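PDB 5CPC: secreted effector protein SopD from Salmonella typhimurium, which acts inside host cells as a type III secreted virulence effector, cooperating with SopB in membrane fission and macropinosome formation during invasion and contributing to replication in macrophages. Local coordinates for residues E194-Q204 with H299-C310. Numbering follows the deposited sequence.
Sequences EAPDHPLVEWQ and HERSLHIGKDGC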
loop_
_atom_site.group_PDB
_atom_site.type_symbol
_atom_site.label_atom_id
_atom_site.label_comp_id
_atom_site.label_asym_id
_atom_site.label_seq_id
_atom_site.Cartn_x
_atom_site.Cartn_y
_atom_site.Cartn_z
ATOM N N GLU A 194 -13.217 -9.949 -7.468
ATOM C CA GLU A 194 -12.121 -10.664 -8.132
ATOM C C GLU A 194 -11.126 -11.219 -7.085
ATOM O O GLU A 194 -10.600 -10.490 -6.243
ATOM C CB GLU A 194 -11.388 -9.705 -9.055
ATOM C CG GLU A 194 -10.073 -10.178 -9.669
ATOM C CD GLU A 194 -9.614 -9.189 -10.761
ATOM O OE1 GLU A 194 -10.486 -8.805 -11.630
ATOM O OE2 GLU A 194 -8.409 -8.770 -10.719
ATOM N N ALA A 195 -10.862 -12.500 -7.143
ATOM C CA ALA A 195 -9.889 -13.088 -6.242
ATOM C C ALA A 195 -8.516 -12.662 -6.726
ATOM O O ALA A 195 -8.285 -12.612 -7.971
ATOM C CB ALA A 195 -10.034 -14.585 -6.302
ATOM N N PRO A 196 -7.603 -12.320 -5.779
ATOM C CA PRO A 196 -6.238 -11.899 -6.031
ATOM C C PRO A 196 -5.532 -12.841 -6.974
ATOM O O PRO A 196 -4.549 -12.483 -7.599
ATOM C CB PRO A 196 -5.583 -12.054 -4.662
ATOM C CG PRO A 196 -6.657 -11.809 -3.742
ATOM C CD PRO A 196 -7.889 -12.315 -4.324
ATOM N N ASP A 197 -6.092 -14.033 -7.061
ATOM C CA ASP A 197 -5.543 -15.117 -7.715
ATOM C C ASP A 197 -6.058 -15.225 -9.140
ATOM O O ASP A 197 -5.590 -16.080 -9.907
ATOM C CB ASP A 197 -6.082 -16.324 -6.987
ATOM C CG ASP A 197 -5.095 -17.359 -6.902
ATOM O OD1 ASP A 197 -3.923 -16.971 -7.146
ATOM O OD2 ASP A 197 -5.452 -18.520 -6.589
ATOM N N HIS A 198 -7.077 -14.435 -9.436
ATOM C CA HIS A 198 -7.780 -14.456 -10.727
ATOM C C HIS A 198 -6.851 -14.674 -11.924
ATOM O O HIS A 198 -5.845 -13.998 -12.065
ATOM C CB HIS A 198 -8.570 -13.175 -10.871
ATOM C CG HIS A 198 -9.182 -12.965 -12.220
ATOM N ND1 HIS A 198 -8.544 -12.263 -13.217
ATOM C CD2 HIS A 198 -10.400 -13.300 -12.710
ATOM C CE1 HIS A 198 -9.334 -12.203 -14.279
ATOM N NE2 HIS A 198 -10.469 -12.810 -13.995
ATOM N N PRO A 199 -7.165 -15.670 -12.757
ATOM C CA PRO A 199 -6.310 -15.897 -13.914
ATOM C C PRO A 199 -6.602 -14.888 -15.039
ATOM O O PRO A 199 -7.783 -14.581 -15.323
ATOM C CB PRO A 199 -6.693 -17.317 -14.371
ATOM C CG PRO A 199 -8.044 -17.570 -13.817
ATOM C CD PRO A 199 -8.096 -16.791 -12.518
ATOM N N LEU A 200 -5.533 -14.412 -15.670
ATOM C CA LEU A 200 -5.638 -13.362 -16.692
ATOM C C LEU A 200 -6.577 -13.736 -17.828
ATOM O O LEU A 200 -6.673 -14.892 -18.213
ATOM C CB LEU A 200 -4.274 -12.981 -17.260
ATOM C CG LEU A 200 -3.447 -14.095 -17.906
ATOM C CD1 LEU A 200 -3.807 -14.245 -19.348
ATOM C CD2 LEU A 200 -1.993 -13.756 -17.817
ATOM N N VAL A 201 -7.300 -12.748 -18.327
ATOM C CA VAL A 201 -8.074 -12.913 -19.524
ATOM C C VAL A 201 -7.270 -12.371 -20.698
ATOM O O VAL A 201 -6.692 -11.283 -20.602
ATOM C CB VAL A 201 -9.412 -12.181 -19.438
ATOM C CG1 VAL A 201 -10.183 -12.349 -20.786
ATOM C CG2 VAL A 201 -10.215 -12.735 -18.228
ATOM N N GLU A 202 -7.260 -13.138 -21.794
ATOM C CA GLU A 202 -6.559 -12.773 -23.056
ATOM C C GLU A 202 -7.117 -11.496 -23.763
ATOM O O GLU A 202 -8.322 -11.381 -24.071
ATOM C CB GLU A 202 -6.472 -14.008 -24.005
ATOM C CG GLU A 202 -5.287 -14.063 -24.959
ATOM C CD GLU A 202 -3.879 -14.187 -24.285
ATOM O OE1 GLU A 202 -2.930 -13.619 -24.860
ATOM O OE2 GLU A 202 -3.670 -14.855 -23.241
ATOM N N TRP A 203 -6.216 -10.518 -23.921
ATOM C CA TRP A 203 -6.468 -9.228 -24.569
ATOM C C TRP A 203 -7.118 -9.347 -25.946
ATOM O O TRP A 203 -6.548 -9.990 -26.814
ATOM C CB TRP A 203 -5.102 -8.593 -24.801
ATOM C CG TRP A 203 -5.125 -7.252 -25.630
ATOM C CD1 TRP A 203 -4.327 -6.950 -26.702
ATOM C CD2 TRP A 203 -5.956 -6.094 -25.407
ATOM N NE1 TRP A 203 -4.596 -5.676 -27.144
ATOM C CE2 TRP A 203 -5.579 -5.124 -26.361
ATOM C CE3 TRP A 203 -6.967 -5.780 -24.480
ATOM C CZ2 TRP A 203 -6.197 -3.867 -26.441
ATOM C CZ3 TRP A 203 -7.584 -4.543 -24.553
ATOM C CH2 TRP A 203 -7.186 -3.586 -25.525
ATOM N N GLN A 204 -8.269 -8.715 -26.171
ATOM C CA GLN A 204 -8.822 -8.653 -27.543
ATOM C C GLN A 204 -9.125 -7.212 -27.810
ATOM O O GLN A 204 -9.986 -6.604 -27.157
ATOM C CB GLN A 204 -10.098 -9.458 -27.698
ATOM C CG GLN A 204 -9.812 -10.956 -27.569
ATOM C CD GLN A 204 -10.895 -11.811 -28.123
ATOM O OE1 GLN A 204 -11.915 -11.317 -28.596
ATOM N NE2 GLN A 204 -10.680 -13.126 -28.086
ATOM N N HIS A 299 -13.781 -8.591 -21.495
ATOM C CA HIS A 299 -12.795 -9.423 -20.899
ATOM C C HIS A 299 -13.303 -10.137 -19.616
ATOM O O HIS A 299 -12.622 -10.130 -18.541
ATOM C CB HIS A 299 -11.540 -8.588 -20.617
ATOM C CG HIS A 299 -10.822 -8.187 -21.854
ATOM N ND1 HIS A 299 -11.195 -7.097 -22.605
ATOM C CD2 HIS A 299 -9.761 -8.738 -22.483
ATOM C CE1 HIS A 299 -10.410 -7.010 -23.664
ATOM N NE2 HIS A 299 -9.518 -7.979 -23.600
ATOM N N GLU A 300 -14.482 -10.764 -19.753
ATOM C CA GLU A 300 -15.007 -11.704 -18.778
ATOM C C GLU A 300 -15.156 -10.993 -17.464
ATOM O O GLU A 300 -14.833 -11.536 -16.450
ATOM C CB GLU A 300 -14.137 -12.980 -18.726
ATOM C CG GLU A 300 -14.168 -13.678 -20.137
ATOM C CD GLU A 300 -13.503 -15.062 -20.227
ATOM O OE1 GLU A 300 -12.888 -15.560 -19.278
ATOM O OE2 GLU A 300 -13.583 -15.681 -21.284
ATOM N N ARG A 301 -15.642 -9.752 -17.519
ATOM C CA ARG A 301 -15.886 -8.923 -16.329
ATOM C C ARG A 301 -14.650 -8.810 -15.441
ATOM O O ARG A 301 -14.706 -9.024 -14.207
ATOM C CB ARG A 301 -17.071 -9.470 -15.523
ATOM C CG ARG A 301 -18.339 -9.602 -16.291
ATOM C CD ARG A 301 -19.626 -9.822 -15.409
ATOM N NE ARG A 301 -20.752 -9.521 -16.278
ATOM C CZ ARG A 301 -21.458 -8.386 -16.261
ATOM N NH1 ARG A 301 -21.227 -7.450 -15.354
ATOM N NH2 ARG A 301 -22.437 -8.204 -17.147
ATOM N N SER A 302 -13.525 -8.510 -16.076
ATOM C CA SER A 302 -12.268 -8.222 -15.391
ATOM C C SER A 302 -11.444 -7.189 -16.238
ATOM O O SER A 302 -11.620 -7.121 -17.479
ATOM C CB SER A 302 -11.494 -9.495 -15.329
ATOM O OG SER A 302 -10.264 -9.238 -14.692
ATOM N N LEU A 303 -10.542 -6.441 -15.608
ATOM C CA LEU A 303 -9.515 -5.739 -16.387
ATOM C C LEU A 303 -8.166 -6.373 -16.178
ATOM O O LEU A 303 -7.145 -5.844 -16.584
ATOM C CB LEU A 303 -9.496 -4.219 -16.172
ATOM C CG LEU A 303 -10.813 -3.485 -16.427
ATOM C CD1 LEU A 303 -10.728 -2.038 -15.960
ATOM C CD2 LEU A 303 -11.133 -3.536 -17.892
ATOM N N HIS A 304 -8.167 -7.588 -15.644
ATOM C CA HIS A 304 -6.945 -8.364 -15.462
ATOM C C HIS A 304 -6.672 -9.050 -16.765
ATOM O O HIS A 304 -6.878 -10.259 -16.937
ATOM C CB HIS A 304 -7.072 -9.347 -14.280
ATOM C CG HIS A 304 -5.890 -10.245 -14.082
ATOM N ND1 HIS A 304 -4.602 -9.895 -14.442
ATOM C CD2 HIS A 304 -5.797 -11.474 -13.524
ATOM C CE1 HIS A 304 -3.776 -10.886 -14.164
ATOM N NE2 HIS A 304 -4.476 -11.850 -13.591
ATOM N N ILE A 305 -6.122 -8.234 -17.667
ATOM C CA ILE A 305 -5.953 -8.554 -19.086
ATOM C C ILE A 305 -4.491 -8.846 -19.310
ATOM O O ILE A 305 -3.636 -8.091 -18.856
ATOM C CB ILE A 305 -6.463 -7.336 -19.879
ATOM C CG1 ILE A 305 -7.955 -7.197 -19.587
ATOM C CG2 ILE A 305 -6.151 -7.410 -21.346
ATOM C CD1 ILE A 305 -8.729 -6.102 -20.406
ATOM N N GLY A 306 -4.193 -9.937 -20.011
ATOM C CA GLY A 306 -2.826 -10.273 -20.340
ATOM C C GLY A 306 -2.727 -10.528 -21.832
ATOM O O GLY A 306 -3.755 -10.583 -22.553
ATOM N N LYS A 307 -1.494 -10.717 -22.300
ATOM C CA LYS A 307 -1.240 -11.152 -23.645
ATOM C C LYS A 307 -0.177 -12.225 -23.524
ATOM O O LYS A 307 0.731 -12.117 -22.697
ATOM C CB LYS A 307 -0.776 -9.990 -24.548
ATOM C CG LYS A 307 -0.931 -10.222 -26.076
ATOM C CD LYS A 307 -0.281 -9.093 -26.942
ATOM C CE LYS A 307 1.218 -8.830 -26.566
ATOM N NZ LYS A 307 1.400 -7.550 -25.694
ATOM N N ASP A 308 -0.338 -13.269 -24.337
ATOM C CA ASP A 308 0.565 -14.431 -24.408
ATOM C C ASP A 308 0.962 -14.956 -23.026
ATOM O O ASP A 308 2.102 -15.316 -22.821
ATOM C CB ASP A 308 1.805 -14.113 -25.284
ATOM C CG ASP A 308 1.440 -13.761 -26.743
ATOM O OD1 ASP A 308 0.771 -14.595 -27.422
ATOM O OD2 ASP A 308 1.826 -12.656 -27.224
ATOM N N GLY A 309 0.007 -14.953 -22.085
ATOM C CA GLY A 309 0.257 -15.306 -20.667
ATOM C C GLY A 309 1.010 -14.354 -19.715
ATOM O O GLY A 309 1.401 -14.775 -18.586
ATOM N N CYS A 310 1.197 -13.080 -20.089
ATOM C CA CYS A 310 2.070 -12.164 -19.264
ATOM C C CYS A 310 1.573 -10.885 -18.562
ATOM O O CYS A 310 2.294 -9.841 -18.561
ATOM C CB CYS A 310 3.330 -11.801 -20.053
ATOM S SG CYS A 310 4.333 -13.248 -20.385
HETATM O O HOH W 1 -13.186 -9.630 -12.042
HETATM O O HOH W 2 -12.696 -12.901 -15.194
#
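His-299 meets Gln-204 because its chi1 of -70° sets CG beside the backbone N and swings the imidazole against the backbone of 202-204, with Trp-203 CA in plane at its edge. There His-299 NE2 accepts from Gln-204 N at 3.0 Å, with the donor 20° out of the ring plane. ND1 on the same ring is bonded to the carbonyl of Leu-295 in helix 285-298, so both nitrogens are held and the ring rotation is fixed. Ile-305 CD1 lies over one face of this ring. The six-membered ring of Trp-203 is nearly parallel to it but slid so far that the two barely overlap, and Trp-203 CE3 packs 3.6 Å from Ile-305 CG2.

Glu-202 folds back at chi2 (65°). Through its syn lone pair, Glu-202 OE1 accepts from Asp-308 N at 2.7 Å. This bent bond reaches the second residue of the type I' turn 307-310, which is closed by Cys-310 N to Lys-307 O. Leu-200 CA sits over a face of the His-304 ring, and Leu-200 CD2 reaches Gly-309 C at 3.6 Å.

At the other end, Ser-302 OG accepts from His-304 N at 2.8 Å, forming an ST turn. Water links Glu-194 OE1 to Arg-301 O. Glu-194 OE1 also bonds Tyr-234 OH, while OE2 forms a salt bridge with Arg-191.

Three backbone bonds join the two segments: Val-201 N to His-304 O, Gly-306 N to Val-201 O and Trp-203 N to Gly-306 O. Together they make a short two-stranded parallel sheet, tying the loop after helix 180-190 to the C-terminal segment after helix 285-298.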